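Local atomic coordinates of Ent-copalyl diphosphate synthase (Streptomyces platensis, PDB entry 5BP8), a protein that is a mostly helical terpene cyclase-type protein with a domain like those of the squalene-hopene cyclases. Residues 397-409 with 442-455. Sequence-based numbering, arbitrary orientation.
With SO4 (sulfate ion), chain B.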
ATOM      1  N   LYS A 397       8.904   5.516   4.018  1.00 23.01           N
ATOM      2  CA  LYS A 397       8.956   4.994   2.665  1.00 23.92           C
ATOM      3  C   LYS A 397       7.708   4.266   2.203  1.00 21.61           C
ATOM      4  O   LYS A 397       7.535   4.095   1.010  1.00 22.94           O
ATOM      5  CB  LYS A 397      10.177   4.062   2.493  1.00 23.66           C
ATOM      6  CG  LYS A 397      10.047   2.709   3.155  1.00 24.30           C
ATOM      7  CD  LYS A 397      11.364   1.927   3.106  1.00 24.59           C
ATOM      8  CE  LYS A 397      11.708   1.475   1.697  1.00 23.78           C
ATOM      9  NZ  LYS A 397      12.877   0.554   1.703  1.00 23.75           N
ATOM     10  N   TRP A 398       6.891   3.724   3.111  1.00 21.69           N
ATOM     11  CA  TRP A 398       5.764   2.875   2.710  1.00 20.58           C
ATOM     12  C   TRP A 398       4.456   3.640   2.466  1.00 19.85           C
ATOM     13  O   TRP A 398       3.483   3.032   2.078  1.00 19.16           O
ATOM     14  CB  TRP A 398       5.486   1.778   3.755  1.00 22.32           C
ATOM     15  CG  TRP A 398       6.677   0.864   3.975  1.00 23.71           C
ATOM     16  CD1 TRP A 398       7.300   0.603   5.164  1.00 24.50           C
ATOM     17  CD2 TRP A 398       7.401   0.122   2.969  1.00 24.27           C
ATOM     18  NE1 TRP A 398       8.355  -0.279   4.961  1.00 24.26           N
ATOM     19  CE2 TRP A 398       8.443  -0.574   3.627  1.00 24.79           C
ATOM     20  CE3 TRP A 398       7.266  -0.025   1.582  1.00 25.85           C
ATOM     21  CZ2 TRP A 398       9.358  -1.387   2.937  1.00 26.06           C
ATOM     22  CZ3 TRP A 398       8.181  -0.837   0.896  1.00 26.78           C
ATOM     23  CH2 TRP A 398       9.203  -1.514   1.578  1.00 26.47           C
ATOM     24  N   HIS A 399       4.431   4.939   2.720  1.00 18.42           N
ATOM     25  CA  HIS A 399       3.181   5.673   2.768  1.00 17.44           C
ATOM     26  C   HIS A 399       3.425   7.082   2.263  1.00 17.46           C
ATOM     27  O   HIS A 399       4.421   7.730   2.600  1.00 18.41           O
ATOM     28  CB  HIS A 399       2.661   5.624   4.191  1.00 17.58           C
ATOM     29  CG  HIS A 399       1.191   5.847   4.348  1.00 16.76           C
ATOM     30  ND1 HIS A 399       0.589   7.069   4.155  1.00 16.43           N
ATOM     31  CD2 HIS A 399       0.211   5.012   4.747  1.00 16.92           C
ATOM     32  CE1 HIS A 399      -0.695   6.976   4.418  1.00 16.77           C
ATOM     33  NE2 HIS A 399      -0.948   5.737   4.794  1.00 16.90           N
ATOM     34  N   ALA A 400       2.484   7.578   1.462  1.00 17.11           N
ATOM     35  CA  ALA A 400       2.535   8.939   0.924  1.00 17.02           C
ATOM     36  C   ALA A 400       2.322  10.068   1.935  1.00 17.07           C
ATOM     37  O   ALA A 400       2.661  11.198   1.641  1.00 18.05           O
ATOM     38  CB  ALA A 400       1.480   9.069  -0.185  1.00 17.06           C
ATOM     39  N   SER A 401       1.722   9.777   3.090  1.00 18.08           N
ATOM     40  CA  SER A 401       1.323  10.788   4.051  1.00 18.28           C
ATOM     41  C   SER A 401       2.301  10.949   5.240  1.00 18.76           C
ATOM     42  O   SER A 401       2.661   9.959   5.897  1.00 19.39           O
ATOM     43  CB  SER A 401      -0.045  10.428   4.630  1.00 19.27           C
ATOM     44  OG  SER A 401      -0.438  11.410   5.551  1.00 21.35           O
ATOM     45  N   PRO A 402       2.683  12.190   5.549  1.00 19.86           N
ATOM     46  CA  PRO A 402       3.442  12.388   6.785  1.00 19.79           C
ATOM     47  C   PRO A 402       2.603  12.126   8.033  1.00 20.30           C
ATOM     48  O   PRO A 402       3.168  11.973   9.152  1.00 20.17           O
ATOM     49  CB  PRO A 402       3.856  13.836   6.704  1.00 20.37           C
ATOM     50  CG  PRO A 402       2.817  14.503   5.893  1.00 20.67           C
ATOM     51  CD  PRO A 402       2.323  13.477   4.913  1.00 19.57           C
ATOM     52  N   TYR A 403       1.277  12.091   7.877  1.00 19.18           N
ATOM     53  CA  TYR A 403       0.392  11.831   9.018  1.00 20.03           C
ATOM     54  C   TYR A 403       0.521  10.391   9.487  1.00 20.36           C
ATOM     55  O   TYR A 403       0.496  10.139  10.701  1.00 19.74           O
ATOM     56  CB  TYR A 403      -1.050  12.257   8.707  1.00 20.57           C
ATOM     57  CG  TYR A 403      -1.044  13.730   8.371  1.00 21.45           C
ATOM     58  CD1 TYR A 403      -0.848  14.705   9.370  1.00 23.12           C
ATOM     59  CD2 TYR A 403      -1.133  14.161   7.055  1.00 22.70           C
ATOM     60  CE1 TYR A 403      -0.782  16.052   9.045  1.00 24.28           C
ATOM     61  CE2 TYR A 403      -1.075  15.502   6.732  1.00 22.93           C
ATOM     62  CZ  TYR A 403      -0.893  16.442   7.721  1.00 24.66           C
ATOM     63  OH  TYR A 403      -0.823  17.771   7.351  1.00 26.22           O
ATOM     64  N   TYR A 404       0.688   9.457   8.549  1.00 19.14           N
ATOM     65  CA  TYR A 404       0.967   8.053   8.917  1.00 19.63           C
ATOM     66  C   TYR A 404       2.293   7.941   9.662  1.00 20.12           C
ATOM     67  O   TYR A 404       2.346   7.377  10.785  1.00 21.19           O
ATOM     68  CB  TYR A 404       1.024   7.144   7.690  1.00 19.32           C
ATOM     69  CG  TYR A 404       1.334   5.702   8.017  1.00 19.00           C
ATOM     70  CD1 TYR A 404       0.428   4.940   8.715  1.00 19.98           C
ATOM     71  CD2 TYR A 404       2.530   5.108   7.626  1.00 19.31           C
ATOM     72  CE1 TYR A 404       0.687   3.614   9.016  1.00 21.23           C
ATOM     73  CE2 TYR A 404       2.807   3.767   7.931  1.00 19.90           C
ATOM     74  CZ  TYR A 404       1.885   3.039   8.644  1.00 20.22           C
ATOM     75  OH  TYR A 404       2.041   1.713   8.968  1.00 20.42           O
ATOM     76  N   ALA A 405       3.356   8.445   9.033  1.00 19.94           N
ATOM     77  CA  ALA A 405       4.728   8.273   9.554  1.00 20.77           C
ATOM     78  C   ALA A 405       4.866   8.935  10.932  1.00 21.04           C
ATOM     79  O   ALA A 405       5.407   8.326  11.893  1.00 20.40           O
ATOM     80  CB  ALA A 405       5.739   8.839   8.583  1.00 20.94           C
ATOM     81  N   THR A 406       4.279  10.122  11.059  1.00 20.45           N
ATOM     82  CA  THR A 406       4.402  10.874  12.317  1.00 21.38           C
ATOM     83  C   THR A 406       3.628  10.195  13.451  1.00 21.86           C
ATOM     84  O   THR A 406       4.119  10.113  14.593  1.00 23.62           O
ATOM     85  CB  THR A 406       3.946  12.330  12.134  1.00 20.94           C
ATOM     86  OG1 THR A 406       4.710  12.927  11.074  1.00 19.75           O
ATOM     87  CG2 THR A 406       4.204  13.145  13.418  1.00 21.45           C
ATOM     88  N   ALA A 407       2.435   9.694  13.153  1.00 21.28           N
ATOM     89  CA  ALA A 407       1.677   8.953  14.142  1.00 22.19           C
ATOM     90  C   ALA A 407       2.429   7.703  14.570  1.00 22.93           C
ATOM     91  O   ALA A 407       2.558   7.457  15.794  1.00 22.13           O
ATOM     92  CB  ALA A 407       0.312   8.564  13.635  1.00 22.13           C
ATOM     93  N   CYS A 408       2.928   6.925  13.606  1.00 21.04           N
ATOM     94  CA  CYS A 408       3.638   5.675  13.942  1.00 22.36           C
ATOM     95  C   CYS A 408       4.799   5.954  14.927  1.00 22.79           C
ATOM     96  O   CYS A 408       4.915   5.295  15.963  1.00 23.80           O
ATOM     97  CB  CYS A 408       4.199   4.985  12.716  1.00 21.33           C
ATOM     98  SG  CYS A 408       2.912   4.197  11.688  1.00 22.69           S
ATOM     99  N   CYS A 409       5.648   6.906  14.575  1.00 22.18           N
ATOM    100  CA  CYS A 409       6.880   7.166  15.307  1.00 23.94           C
ATOM    101  C   CYS A 409       6.627   7.809  16.640  1.00 24.36           C
ATOM    102  O   CYS A 409       7.216   7.388  17.650  1.00 24.03           O
ATOM    103  CB  CYS A 409       7.825   8.026  14.471  1.00 23.85           C
ATOM    104  SG  CYS A 409       8.412   7.152  13.020  1.00 25.18           S
ATOM    105  N   TRP A 442      -7.332  16.411   8.728  1.00 20.73           N
ATOM    106  CA  TRP A 442      -5.958  16.501   8.287  1.00 20.24           C
ATOM    107  C   TRP A 442      -5.834  15.681   7.019  1.00 19.43           C
ATOM    108  O   TRP A 442      -6.585  14.721   6.808  1.00 18.14           O
ATOM    109  CB  TRP A 442      -4.987  15.900   9.286  1.00 20.15           C
ATOM    110  CG  TRP A 442      -4.613  16.693  10.532  1.00 20.77           C
ATOM    111  CD1 TRP A 442      -3.492  17.443  10.722  1.00 20.92           C
ATOM    112  CD2 TRP A 442      -5.328  16.718  11.765  1.00 20.88           C
ATOM    113  NE1 TRP A 442      -3.449  17.929  12.018  1.00 21.73           N
ATOM    114  CE2 TRP A 442      -4.570  17.496  12.677  1.00 21.96           C
ATOM    115  CE3 TRP A 442      -6.512  16.117  12.206  1.00 21.70           C
ATOM    116  CZ2 TRP A 442      -4.976  17.716  13.979  1.00 22.18           C
ATOM    117  CZ3 TRP A 442      -6.912  16.337  13.514  1.00 22.73           C
ATOM    118  CH2 TRP A 442      -6.146  17.143  14.380  1.00 22.43           C
ATOM    119  N   GLY A 443      -4.861  16.055   6.197  1.00 18.95           N
ATOM    120  CA  GLY A 443      -4.432  15.218   5.117  1.00 19.16           C
ATOM    121  C   GLY A 443      -3.515  15.932   4.152  1.00 19.12           C
ATOM    122  O   GLY A 443      -3.521  17.168   4.077  1.00 19.29           O
ATOM    123  N   ARG A 444      -2.744  15.142   3.415  1.00 18.59           N
ATOM    124  CA  ARG A 444      -1.743  15.671   2.503  1.00 18.71           C
ATOM    125  C   ARG A 444      -2.326  16.480   1.348  1.00 19.06           C
ATOM    126  O   ARG A 444      -1.927  17.632   1.126  1.00 18.38           O
ATOM    127  CB  ARG A 444      -0.890  14.532   1.943  1.00 18.38           C
ATOM    128  CG  ARG A 444       0.195  15.053   1.022  1.00 18.64           C
ATOM    129  CD  ARG A 444       1.167  13.982   0.580  1.00 18.09           C
ATOM    130  NE  ARG A 444       2.035  14.518  -0.472  1.00 17.71           N
ATOM    131  CZ  ARG A 444       3.079  13.875  -0.992  1.00 17.82           C
ATOM    132  NH1 ARG A 444       3.436  12.671  -0.566  1.00 18.29           N
ATOM    133  NH2 ARG A 444       3.781  14.451  -1.959  1.00 18.95           N
ATOM    134  N   TRP A 445      -3.224  15.855   0.591  1.00 19.69           N
ATOM    135  CA  TRP A 445      -3.807  16.484  -0.607  1.00 20.82           C
ATOM    136  C   TRP A 445      -5.234  17.004  -0.348  1.00 22.00           C
ATOM    137  O   TRP A 445      -5.728  17.883  -1.056  1.00 22.43           O
ATOM    138  CB  TRP A 445      -3.805  15.487  -1.743  1.00 19.86           C
ATOM    139  CG  TRP A 445      -2.459  15.139  -2.240  1.00 19.39           C
ATOM    140  CD1 TRP A 445      -1.516  16.003  -2.703  1.00 20.86           C
ATOM    141  CD2 TRP A 445      -1.874  13.839  -2.312  1.00 20.41           C
ATOM    142  NE1 TRP A 445      -0.389  15.330  -3.080  1.00 20.12           N
ATOM    143  CE2 TRP A 445      -0.574  13.996  -2.849  1.00 19.67           C
ATOM    144  CE3 TRP A 445      -2.312  12.557  -1.962  1.00 20.24           C
ATOM    145  CZ2 TRP A 445       0.290  12.923  -3.062  1.00 20.03           C
ATOM    146  CZ3 TRP A 445      -1.463  11.474  -2.205  1.00 21.58           C
ATOM    147  CH2 TRP A 445      -0.172  11.669  -2.748  1.00 20.32           C
ATOM    148  N   GLN A 446      -5.876  16.480   0.688  1.00 20.82           N
ATOM    149  CA  GLN A 446      -7.194  16.915   1.113  1.00 22.56           C
ATOM    150  C   GLN A 446      -7.376  16.336   2.515  1.00 22.16           C
ATOM    151  O   GLN A 446      -6.644  15.430   2.904  1.00 21.34           O
ATOM    152  CB  GLN A 446      -8.272  16.301   0.192  1.00 24.42           C
ATOM    153  CG  GLN A 446      -8.314  14.786   0.307  1.00 25.74           C
ATOM    154  CD  GLN A 446      -9.074  14.111  -0.799  1.00 28.53           C
ATOM    155  OE1 GLN A 446      -8.514  13.296  -1.540  1.00 27.41           O
ATOM    156  NE2 GLN A 446     -10.357  14.458  -0.939  1.00 31.74           N
ATOM    157  N   GLY A 447      -8.370  16.795   3.255  1.00 21.68           N
ATOM    158  CA  GLY A 447      -8.759  16.070   4.471  1.00 21.92           C
ATOM    159  C   GLY A 447      -9.240  14.668   4.165  1.00 21.20           C
ATOM    160  O   GLY A 447     -10.093  14.458   3.275  1.00 21.14           O
ATOM    161  N   THR A 448      -8.707  13.671   4.894  1.00 20.14           N
ATOM    162  CA  THR A 448      -9.140  12.301   4.714  1.00 19.65           C
ATOM    163  C   THR A 448      -9.488  11.683   6.055  1.00 19.47           C
ATOM    164  O   THR A 448      -8.983  12.099   7.094  1.00 19.82           O
ATOM    165  CB  THR A 448      -8.053  11.417   4.077  1.00 19.40           C
ATOM    166  OG1 THR A 448      -6.890  11.356   4.925  1.00 18.98           O
ATOM    167  CG2 THR A 448      -7.659  11.958   2.691  1.00 19.26           C
ATOM    168  N   THR A 449     -10.344  10.697   6.003  1.00 19.72           N
ATOM    169  CA  THR A 449     -10.665   9.876   7.191  1.00 20.35           C
ATOM    170  C   THR A 449      -9.379   9.273   7.779  1.00 19.78           C
ATOM    171  O   THR A 449      -9.116   9.416   9.002  1.00 20.48           O
ATOM    172  CB  THR A 449     -11.650   8.758   6.802  1.00 20.62           C
ATOM    173  OG1 THR A 449     -12.931   9.345   6.514  1.00 20.70           O
ATOM    174  CG2 THR A 449     -11.830   7.703   7.924  1.00 20.68           C
ATOM    175  N   GLU A 450      -8.559   8.652   6.915  1.00 18.49           N
ATOM    176  CA  GLU A 450      -7.360   7.969   7.407  1.00 18.11           C
ATOM    177  C   GLU A 450      -6.430   8.927   8.154  1.00 18.26           C
ATOM    178  O   GLU A 450      -6.043   8.681   9.293  1.00 18.17           O
ATOM    179  CB  GLU A 450      -6.611   7.307   6.253  1.00 18.06           C
ATOM    180  CG  GLU A 450      -5.358   6.551   6.684  1.00 18.10           C
ATOM    181  CD  GLU A 450      -4.625   5.872   5.539  1.00 18.39           C
ATOM    182  OE1 GLU A 450      -5.033   6.051   4.354  1.00 17.37           O
ATOM    183  OE2 GLU A 450      -3.646   5.162   5.839  1.00 18.50           O
ATOM    184  N   GLU A 451      -6.091  10.050   7.512  1.00 17.44           N
ATOM    185  CA  GLU A 451      -5.084  10.936   8.073  1.00 18.36           C
ATOM    186  C   GLU A 451      -5.604  11.697   9.298  1.00 19.42           C
ATOM    187  O   GLU A 451      -4.856  11.926  10.262  1.00 20.09           O
ATOM    188  CB  GLU A 451      -4.523  11.878   7.009  1.00 18.24           C
ATOM    189  CG  GLU A 451      -3.872  11.130   5.837  1.00 17.82           C
ATOM    190  CD  GLU A 451      -3.640  12.003   4.622  1.00 18.17           C
ATOM    191  OE1 GLU A 451      -4.610  12.260   3.878  1.00 18.76           O
ATOM    192  OE2 GLU A 451      -2.484  12.408   4.383  1.00 19.52           O
ATOM    193  N   THR A 452      -6.876  12.060   9.264  1.00 19.74           N
ATOM    194  CA  THR A 452      -7.520  12.675  10.402  1.00 21.26           C
ATOM    195  C   THR A 452      -7.482  11.704  11.602  1.00 21.39           C
ATOM    196  O   THR A 452      -7.123  12.105  12.741  1.00 21.95           O
ATOM    197  CB  THR A 452      -8.969  13.079  10.074  1.00 21.48           C
ATOM    198  OG1 THR A 452      -8.982  14.000   8.966  1.00 20.90           O
ATOM    199  CG2 THR A 452      -9.620  13.734  11.296  1.00 22.30           C
ATOM    200  N   ALA A 453      -7.846  10.453  11.342  1.00 20.46           N
ATOM    201  CA  ALA A 453      -7.836   9.411  12.389  1.00 20.42           C
ATOM    202  C   ALA A 453      -6.485   9.285  13.042  1.00 20.49           C
ATOM    203  O   ALA A 453      -6.402   9.217  14.291  1.00 20.92           O
ATOM    204  CB  ALA A 453      -8.279   8.063  11.836  1.00 20.12           C
ATOM    205  N   TYR A 454      -5.412   9.293  12.237  1.00 19.82           N
ATOM    206  CA  TYR A 454      -4.060   9.200  12.802  1.00 20.67           C
ATOM    207  C   TYR A 454      -3.737  10.355  13.755  1.00 21.09           C
ATOM    208  O   TYR A 454      -3.128  10.142  14.808  1.00 21.56           O
ATOM    209  CB  TYR A 454      -2.975   9.102  11.721  1.00 20.40           C
ATOM    210  CG  TYR A 454      -3.111   7.883  10.809  1.00 20.04           C
ATOM    211  CD1 TYR A 454      -3.689   6.693  11.262  1.00 20.88           C
ATOM    212  CD2 TYR A 454      -2.586   7.907   9.529  1.00 19.69           C
ATOM    213  CE1 TYR A 454      -3.798   5.581  10.436  1.00 21.67           C
ATOM    214  CE2 TYR A 454      -2.680   6.806   8.693  1.00 19.82           C
ATOM    215  CZ  TYR A 454      -3.285   5.643   9.155  1.00 20.35           C
ATOM    216  OH  TYR A 454      -3.436   4.532   8.357  1.00 19.31           O
HETATM  217  N   MSE A 455      -4.110  11.572  13.374  1.00 21.16           N
HETATM  218  CA  MSE A 455      -3.838  12.740  14.212  1.00 22.23           C
HETATM  219  C   MSE A 455      -4.676  12.765  15.459  1.00 23.35           C
HETATM  220  O   MSE A 455      -4.180  13.157  16.534  1.00 23.50           O
HETATM  221  CB  MSE A 455      -3.981  14.031  13.402  1.00 22.70           C
HETATM  222  CG  MSE A 455      -2.861  14.115  12.369  1.00 22.25           C
HETATM  223 SE   MSE A 455      -1.042  14.167  13.099  0.65 23.07          SE
HETATM  224  CE  MSE A 455      -0.534  12.295  12.962  1.00 22.44           C
TER
HETATM  225  S   SO4 B 701      14.564   0.176  -1.413  1.00 28.83           S
HETATM  226  O1  SO4 B 701      14.903   1.115  -0.315  1.00 26.61           O
HETATM  227  O2  SO4 B 701      15.838  -0.520  -1.803  1.00 29.35           O
HETATM  228  O3  SO4 B 701      13.518  -0.747  -1.061  1.00 30.14           O
HETATM  229  O4  SO4 B 701      14.141   0.989  -2.567  1.00 29.82           O
HETATM  230  O   HOH W   1      -3.466  18.644   7.073  1.00 20.83           O
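Trp442 lays its CB over one face of the Tyr403 ring in a CH-pi contact, 4.3 Å from the ring centroid, where two near-parallel helices of the squalene-hopene cyclase-like alpha/alpha-barrel domain, 402-416 and 449-461, begin side by side; the axes of their first turns lie 8.8 Å apart at 25°. The indole of Trp442 meets the tyrosine obliquely and hydrogen-bonds through NE1 to Ala432 O. A water joins Gly443 N to Tyr403 OH. The extended chain of Arg444 carries NH1 to Ala400 O, 2.8 Å away on a carbonyl lone pair, while NH2 forms a salt bridge with Asp68. Trp445 lays CZ2 over one face of the Arg444 guanidinium, touches Ala400 CB with CH2, and bonds Asp68 through NE1. Thr448 caps helix 449-461, its OG1 accepting from Glu451 N and donating to Glu451 OE1. Glu450 stretches straight out, CG anti to the backbone N (chi1 -179°), and its OE2 takes His399 NE2 at 2.9 Å from above the carboxylate plane; Tyr454 OH and Trp495 NE1 also bind this oxygen, so three donors probably favour a charged carboxylate. Glu451 OE2 accepts from Arg444 N and, on its anti lone pair, from Ser401 OG, 2.6 Å away. That serine is itself the N-cap of helix 402-416, accepting from Tyr403 N, so the glutamate couples the two helix starts. Tyr454 packs CB on Ala407 CB. Its ring leans obliquely against Tyr404, with Tyr454 CE2 3.6 Å from Tyr404 CD1. Selenomethionine Met455 lies with SE at the edge of the Tyr403 ring, and its CE ends 3.3 Å from Tyr403 O.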